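Local coordinates for kcn28 (Kitasatospora, PDB 6J31), which is of unknown function but has a GT-B-type C-terminal domain like that of erythromycin biosynthesis protein CIII, and two domains that each hold a parallel beta sheet, at residues S124-P134 with R184-P195. Sequence-based numbering, arbitrary orientation.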
ATOM      1  N   SER A 124     -17.547  12.916  -1.883  1.00 27.57           N
ATOM      2  CA  SER A 124     -16.381  12.232  -1.345  1.00 27.48           C
ATOM      3  C   SER A 124     -15.784  11.294  -2.390  1.00 27.82           C
ATOM      4  O   SER A 124     -16.494  10.748  -3.239  1.00 28.20           O
ATOM      5  CB  SER A 124     -16.738  11.441  -0.079  1.00 29.09           C
ATOM      6  OG  SER A 124     -17.569  10.333  -0.382  1.00 29.95           O
ATOM      7  N   ILE A 125     -14.461  11.136  -2.335  1.00 27.92           N
ATOM      8  CA  ILE A 125     -13.719  10.248  -3.228  1.00 27.87           C
ATOM      9  C   ILE A 125     -12.771   9.406  -2.390  1.00 26.70           C
ATOM     10  O   ILE A 125     -11.930   9.951  -1.668  1.00 26.19           O
ATOM     11  CB  ILE A 125     -12.929  11.020  -4.299  1.00 27.58           C
ATOM     12  CG1 ILE A 125     -13.843  11.957  -5.084  1.00 25.31           C
ATOM     13  CG2 ILE A 125     -12.204  10.046  -5.225  1.00 25.19           C
ATOM     14  CD1 ILE A 125     -13.093  12.938  -5.936  1.00 25.32           C
ATOM     15  N   GLN A 126     -12.880   8.087  -2.507  1.00 26.50           N
ATOM     16  CA  GLN A 126     -11.950   7.203  -1.823  1.00 29.79           C
ATOM     17  C   GLN A 126     -10.617   7.161  -2.562  1.00 31.04           C
ATOM     18  O   GLN A 126     -10.575   7.159  -3.797  1.00 32.84           O
ATOM     19  CB  GLN A 126     -12.528   5.795  -1.722  1.00 31.62           C
ATOM     20  CG  GLN A 126     -11.632   4.803  -1.006  1.00 31.31           C
ATOM     21  CD  GLN A 126     -11.973   3.369  -1.362  1.00 32.02           C
ATOM     22  OE1 GLN A 126     -11.770   2.939  -2.500  1.00 32.88           O
ATOM     23  NE2 GLN A 126     -12.519   2.631  -0.405  1.00 31.01           N
ATOM     24  N   ILE A 127      -9.528   7.149  -1.800  1.00 30.61           N
ATOM     25  CA  ILE A 127      -8.180   6.969  -2.328  1.00 31.44           C
ATOM     26  C   ILE A 127      -7.685   5.623  -1.814  1.00 34.47           C
ATOM     27  O   ILE A 127      -7.357   5.486  -0.630  1.00 39.97           O
ATOM     28  CB  ILE A 127      -7.239   8.106  -1.906  1.00 30.50           C
ATOM     29  CG1 ILE A 127      -7.895   9.468  -2.148  1.00 31.17           C
ATOM     30  CG2 ILE A 127      -5.916   8.022  -2.667  1.00 25.89           C
ATOM     31  CD1 ILE A 127      -8.028   9.842  -3.614  1.00 30.59           C
ATOM     32  N   SER A 128      -7.643   4.619  -2.691  1.00 32.17           N
ATOM     33  CA  SER A 128      -7.277   3.265  -2.284  1.00 30.70           C
ATOM     34  C   SER A 128      -5.815   3.001  -2.594  1.00 28.57           C
ATOM     35  O   SER A 128      -5.422   3.061  -3.770  1.00 27.32           O
ATOM     36  CB  SER A 128      -8.153   2.237  -2.988  1.00 31.85           C
ATOM     37  OG  SER A 128      -7.710   0.928  -2.678  1.00 32.77           O
ATOM     38  N   PRO A 129      -4.979   2.693  -1.595  1.00 29.70           N
ATOM     39  CA  PRO A 129      -3.556   2.449  -1.871  1.00 29.44           C
ATOM     40  C   PRO A 129      -3.246   1.069  -2.423  1.00 31.31           C
ATOM     41  O   PRO A 129      -2.107   0.834  -2.852  1.00 33.79           O
ATOM     42  CB  PRO A 129      -2.911   2.634  -0.493  1.00 28.80           C
ATOM     43  CG  PRO A 129      -3.971   2.171   0.452  1.00 27.87           C
ATOM     44  CD  PRO A 129      -5.278   2.638  -0.153  1.00 28.20           C
ATOM     45  N   THR A 130      -4.208   0.155  -2.440  1.00 32.41           N
ATOM     46  CA  THR A 130      -4.000  -1.178  -2.983  1.00 35.24           C
ATOM     47  C   THR A 130      -5.274  -1.579  -3.720  1.00 35.26           C
ATOM     48  O   THR A 130      -6.202  -0.780  -3.875  1.00 34.90           O
ATOM     49  CB  THR A 130      -3.608  -2.173  -1.881  1.00 36.55           C
ATOM     50  OG1 THR A 130      -3.211  -3.413  -2.478  1.00 36.94           O
ATOM     51  CG2 THR A 130      -4.775  -2.424  -0.938  1.00 37.37           C
ATOM     52  N   TRP A 131      -5.322  -2.821  -4.186  1.00 35.22           N
ATOM     53  CA  TRP A 131      -6.476  -3.258  -4.953  1.00 35.62           C
ATOM     54  C   TRP A 131      -7.731  -3.292  -4.085  1.00 36.71           C
ATOM     55  O   TRP A 131      -7.668  -3.424  -2.860  1.00 35.44           O
ATOM     56  CB  TRP A 131      -6.226  -4.629  -5.583  1.00 33.88           C
ATOM     57  CG  TRP A 131      -5.633  -5.688  -4.690  1.00 34.35           C
ATOM     58  CD1 TRP A 131      -4.308  -5.984  -4.545  1.00 33.83           C
ATOM     59  CD2 TRP A 131      -6.342  -6.616  -3.852  1.00 34.36           C
ATOM     60  NE1 TRP A 131      -4.145  -7.026  -3.665  1.00 32.11           N
ATOM     61  CE2 TRP A 131      -5.376  -7.433  -3.225  1.00 32.90           C
ATOM     62  CE3 TRP A 131      -7.695  -6.831  -3.566  1.00 35.40           C
ATOM     63  CZ2 TRP A 131      -5.721  -8.445  -2.329  1.00 33.36           C
ATOM     64  CZ3 TRP A 131      -8.037  -7.841  -2.676  1.00 34.31           C
ATOM     65  CH2 TRP A 131      -7.052  -8.633  -2.069  1.00 34.41           C
ATOM     66  N   VAL A 132      -8.877  -3.136  -4.736  1.00 38.84           N
ATOM     67  CA  VAL A 132     -10.151  -3.064  -4.054  1.00 42.72           C
ATOM     68  C   VAL A 132     -10.841  -4.422  -4.126  1.00 49.45           C
ATOM     69  O   VAL A 132     -10.437  -5.314  -4.867  1.00 48.23           O
ATOM     70  CB  VAL A 132     -11.051  -1.952  -4.644  1.00 41.04           C
ATOM     71  CG1 VAL A 132     -10.383  -0.591  -4.497  1.00 39.70           C
ATOM     72  CG2 VAL A 132     -11.371  -2.251  -6.106  1.00 40.38           C
ATOM     73  N   MET A 133     -11.908  -4.582  -3.345  1.00 58.48           N
ATOM     74  CA  MET A 133     -12.662  -5.830  -3.304  1.00 67.45           C
ATOM     75  C   MET A 133     -13.979  -5.614  -4.027  1.00 74.25           C
ATOM     76  O   MET A 133     -14.900  -4.999  -3.466  1.00 73.09           O
ATOM     77  CB  MET A 133     -12.916  -6.272  -1.864  1.00 68.43           C
ATOM     78  CG  MET A 133     -13.050  -5.121  -0.894  1.00 69.55           C
ATOM     79  SD  MET A 133     -11.770  -5.201   0.365  1.00 71.57           S
ATOM     80  CE  MET A 133     -11.106  -6.805  -0.011  1.00 71.44           C
ATOM     81  N   PRO A 134     -14.131  -6.095  -5.257  1.00 81.83           N
ATOM     82  CA  PRO A 134     -15.375  -5.840  -5.985  1.00 86.68           C
ATOM     83  C   PRO A 134     -16.547  -6.573  -5.357  1.00 90.38           C
ATOM     84  O   PRO A 134     -16.394  -7.511  -4.571  1.00 91.73           O
ATOM     85  CB  PRO A 134     -15.078  -6.373  -7.391  1.00 86.90           C
ATOM     86  CG  PRO A 134     -14.024  -7.412  -7.182  1.00 85.73           C
ATOM     87  CD  PRO A 134     -13.190  -6.926  -6.027  1.00 83.84           C
ATOM     88  N   ARG A 184     -17.184   7.133  -5.130  1.00 38.27           N
ATOM     89  CA  ARG A 184     -16.167   7.271  -6.158  1.00 38.56           C
ATOM     90  C   ARG A 184     -14.849   6.825  -5.554  1.00 32.82           C
ATOM     91  O   ARG A 184     -14.599   7.049  -4.367  1.00 30.62           O
ATOM     92  CB  ARG A 184     -16.058   8.716  -6.667  1.00 43.83           C
ATOM     93  CG  ARG A 184     -17.243   9.167  -7.492  1.00 49.83           C
ATOM     94  CD  ARG A 184     -17.276  10.677  -7.682  1.00 54.08           C
ATOM     95  NE  ARG A 184     -18.549  11.112  -8.252  1.00 57.99           N
ATOM     96  CZ  ARG A 184     -18.880  10.962  -9.531  1.00 61.13           C
ATOM     97  NH1 ARG A 184     -18.032  10.387 -10.375  1.00 61.19           N
ATOM     98  NH2 ARG A 184     -20.061  11.384  -9.969  1.00 63.08           N
ATOM     99  N   SER A 185     -14.006   6.193  -6.360  1.00 29.25           N
ATOM    100  CA  SER A 185     -12.754   5.689  -5.823  1.00 28.52           C
ATOM    101  C   SER A 185     -11.646   5.824  -6.848  1.00 28.51           C
ATOM    102  O   SER A 185     -11.830   5.491  -8.022  1.00 30.07           O
ATOM    103  CB  SER A 185     -12.893   4.231  -5.387  1.00 27.13           C
ATOM    104  OG  SER A 185     -11.638   3.705  -5.000  1.00 26.94           O
ATOM    105  N   LEU A 186     -10.499   6.312  -6.393  1.00 28.42           N
ATOM    106  CA  LEU A 186      -9.276   6.323  -7.182  1.00 28.78           C
ATOM    107  C   LEU A 186      -8.411   5.188  -6.656  1.00 27.81           C
ATOM    108  O   LEU A 186      -7.936   5.240  -5.516  1.00 26.36           O
ATOM    109  CB  LEU A 186      -8.557   7.667  -7.081  1.00 29.84           C
ATOM    110  CG  LEU A 186      -9.316   8.886  -7.607  1.00 31.10           C
ATOM    111  CD1 LEU A 186      -8.491  10.143  -7.422  1.00 30.22           C
ATOM    112  CD2 LEU A 186      -9.688   8.695  -9.064  1.00 32.31           C
ATOM    113  N   VAL A 187      -8.244   4.148  -7.466  1.00 25.71           N
ATOM    114  CA  VAL A 187      -7.478   2.972  -7.074  1.00 25.50           C
ATOM    115  C   VAL A 187      -6.056   3.181  -7.577  1.00 27.71           C
ATOM    116  O   VAL A 187      -5.808   3.188  -8.785  1.00 28.15           O
ATOM    117  CB  VAL A 187      -8.093   1.685  -7.635  1.00 25.98           C
ATOM    118  CG1 VAL A 187      -7.434   0.461  -7.017  1.00 26.02           C
ATOM    119  CG2 VAL A 187      -9.594   1.667  -7.395  1.00 25.60           C
ATOM    120  N   LEU A 188      -5.116   3.328  -6.652  1.00 29.49           N
ATOM    121  CA  LEU A 188      -3.754   3.726  -6.993  1.00 31.70           C
ATOM    122  C   LEU A 188      -2.898   2.535  -7.402  1.00 33.28           C
ATOM    123  O   LEU A 188      -1.730   2.439  -7.023  1.00 33.92           O
ATOM    124  CB  LEU A 188      -3.148   4.455  -5.799  1.00 32.10           C
ATOM    125  CG  LEU A 188      -3.767   5.827  -5.500  1.00 31.07           C
ATOM    126  CD1 LEU A 188      -2.838   6.707  -4.669  1.00 29.83           C
ATOM    127  CD2 LEU A 188      -4.199   6.534  -6.781  1.00 30.67           C
ATOM    128  N   VAL A 189      -3.470   1.597  -8.152  1.00 34.05           N
ATOM    129  CA  VAL A 189      -2.734   0.464  -8.711  1.00 35.35           C
ATOM    130  C   VAL A 189      -3.150   0.304 -10.165  1.00 34.40           C
ATOM    131  O   VAL A 189      -4.237   0.748 -10.566  1.00 32.08           O
ATOM    132  CB  VAL A 189      -2.992  -0.841  -7.915  1.00 38.09           C
ATOM    133  CG1 VAL A 189      -2.795  -0.632  -6.420  1.00 40.25           C
ATOM    134  CG2 VAL A 189      -4.383  -1.368  -8.186  1.00 38.78           C
ATOM    135  N   PRO A 190      -2.292  -0.286 -10.997  1.00 35.80           N
ATOM    136  CA  PRO A 190      -2.707  -0.609 -12.368  1.00 36.54           C
ATOM    137  C   PRO A 190      -3.708  -1.754 -12.369  1.00 36.92           C
ATOM    138  O   PRO A 190      -3.785  -2.544 -11.427  1.00 36.37           O
ATOM    139  CB  PRO A 190      -1.400  -1.017 -13.053  1.00 36.31           C
ATOM    140  CG  PRO A 190      -0.512  -1.461 -11.937  1.00 36.19           C
ATOM    141  CD  PRO A 190      -0.880  -0.621 -10.750  1.00 35.32           C
ATOM    142  N   ARG A 191      -4.478  -1.846 -13.457  1.00 37.28           N
ATOM    143  CA  ARG A 191      -5.501  -2.885 -13.529  1.00 37.13           C
ATOM    144  C   ARG A 191      -4.886  -4.280 -13.483  1.00 35.38           C
ATOM    145  O   ARG A 191      -5.516  -5.214 -12.976  1.00 33.49           O
ATOM    146  CB  ARG A 191      -6.375  -2.703 -14.780  1.00 37.21           C
ATOM    147  CG  ARG A 191      -5.800  -3.281 -16.074  1.00 40.05           C
ATOM    148  CD  ARG A 191      -6.750  -3.177 -17.287  1.00 38.17           C
ATOM    149  NE  ARG A 191      -7.378  -1.864 -17.438  1.00 34.56           N
ATOM    150  CZ  ARG A 191      -8.601  -1.561 -17.018  1.00 34.48           C
ATOM    151  NH1 ARG A 191      -9.350  -2.478 -16.412  1.00 35.66           N
ATOM    152  NH2 ARG A 191      -9.077  -0.336 -17.198  1.00 32.91           N
ATOM    153  N   PHE A 192      -3.653  -4.444 -13.973  1.00 36.16           N
ATOM    154  CA  PHE A 192      -3.046  -5.771 -13.950  1.00 36.38           C
ATOM    155  C   PHE A 192      -2.582  -6.194 -12.558  1.00 38.41           C
ATOM    156  O   PHE A 192      -2.137  -7.337 -12.402  1.00 40.52           O
ATOM    157  CB  PHE A 192      -1.888  -5.867 -14.956  1.00 35.49           C
ATOM    158  CG  PHE A 192      -0.735  -4.931 -14.693  1.00 34.27           C
ATOM    159  CD1 PHE A 192       0.178  -5.190 -13.682  1.00 34.07           C
ATOM    160  CD2 PHE A 192      -0.536  -3.820 -15.493  1.00 33.93           C
ATOM    161  CE1 PHE A 192       1.243  -4.337 -13.451  1.00 34.29           C
ATOM    162  CE2 PHE A 192       0.530  -2.963 -15.269  1.00 33.91           C
ATOM    163  CZ  PHE A 192       1.420  -3.222 -14.246  1.00 34.58           C
ATOM    164  N   LEU A 193      -2.651  -5.310 -11.558  1.00 35.93           N
ATOM    165  CA  LEU A 193      -2.401  -5.670 -10.166  1.00 33.63           C
ATOM    166  C   LEU A 193      -3.683  -5.769  -9.348  1.00 34.21           C
ATOM    167  O   LEU A 193      -3.615  -5.951  -8.129  1.00 33.99           O
ATOM    168  CB  LEU A 193      -1.451  -4.662  -9.509  1.00 31.39           C
ATOM    169  CG  LEU A 193       0.001  -4.670  -9.989  1.00 30.24           C
ATOM    170  CD1 LEU A 193       0.880  -3.740  -9.151  1.00 27.79           C
ATOM    171  CD2 LEU A 193       0.553  -6.095  -9.992  1.00 28.98           C
ATOM    172  N   GLN A 194      -4.847  -5.689  -9.999  1.00 34.31           N
ATOM    173  CA  GLN A 194      -6.131  -5.800  -9.325  1.00 33.56           C
ATOM    174  C   GLN A 194      -6.701  -7.185  -9.565  1.00 35.42           C
ATOM    175  O   GLN A 194      -7.015  -7.521 -10.717  1.00 39.65           O
ATOM    176  CB  GLN A 194      -7.104  -4.739  -9.831  1.00 33.08           C
ATOM    177  CG  GLN A 194      -8.566  -4.986  -9.442  1.00 32.38           C
ATOM    178  CD  GLN A 194      -8.848  -4.668  -7.980  1.00 31.61           C
ATOM    179  OE1 GLN A 194      -8.579  -3.563  -7.512  1.00 31.60           O
ATOM    180  NE2 GLN A 194      -9.402  -5.630  -7.260  1.00 31.73           N
ATOM    181  N   PRO A 195      -6.845  -8.017  -8.540  1.00 35.85           N
ATOM    182  CA  PRO A 195      -7.481  -9.320  -8.747  1.00 37.59           C
ATOM    183  C   PRO A 195      -8.934  -9.137  -9.160  1.00 40.43           C
ATOM    184  O   PRO A 195      -9.625  -8.239  -8.675  1.00 39.61           O
ATOM    185  CB  PRO A 195      -7.360 -10.004  -7.377  1.00 37.45           C
ATOM    186  CG  PRO A 195      -6.316  -9.230  -6.633  1.00 36.52           C
ATOM    187  CD  PRO A 195      -6.363  -7.835  -7.165  1.00 35.84           C
TER
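Gln194 reaches across to Val132 with both ends of its carboxamide: OE1 accepts from Val132 N (2.8 Å) on an in-plane lone pair, and NE2 donates to Val132 O (2.6 Å). NE2 also donates to Pro195 O (3.0 Å), and these three bonds fix the rotation of the amide; CG stands anti to the backbone N, and a bend at chi2 (75°) turns the amide to the loop backbone. Next to it, Pro195 CD lies over one face of the Trp131 indole, 3.6 Å from the centroid of the five-membered ring, a CH-pi contact that suits a rigid proline ring. Farther back, strands 124-128 and 185-187 pair in parallel as sheet neighbours, through backbone bonds of Gln126 and Ser128 with Arg184, Leu186 and Leu188. Ser185 OG donates to Gln126 OE1 (2.6 Å), joining two buried polar groups on one face, while on the other Ile127 CD1 meets Leu186 CD1 (3.8 Å) with branched aliphatic groups side by side. With chi1 at 175°, Ser128 swings OG to the carbonyl side, where it donates to Thr130 O, linking the strand end to the loop. Beyond, Trp131 NE1 is hydrogen-bonded to Asn330 OD1 and Thr130 OG1 to Asp326 OD2. The chain at Thr130-Val132 is thus held through its backbone, which may limit its movement where Thr130 touches the bound (2E,2'E)-3,3'-(1,2-phenylene)di(prop-2-enoic acid).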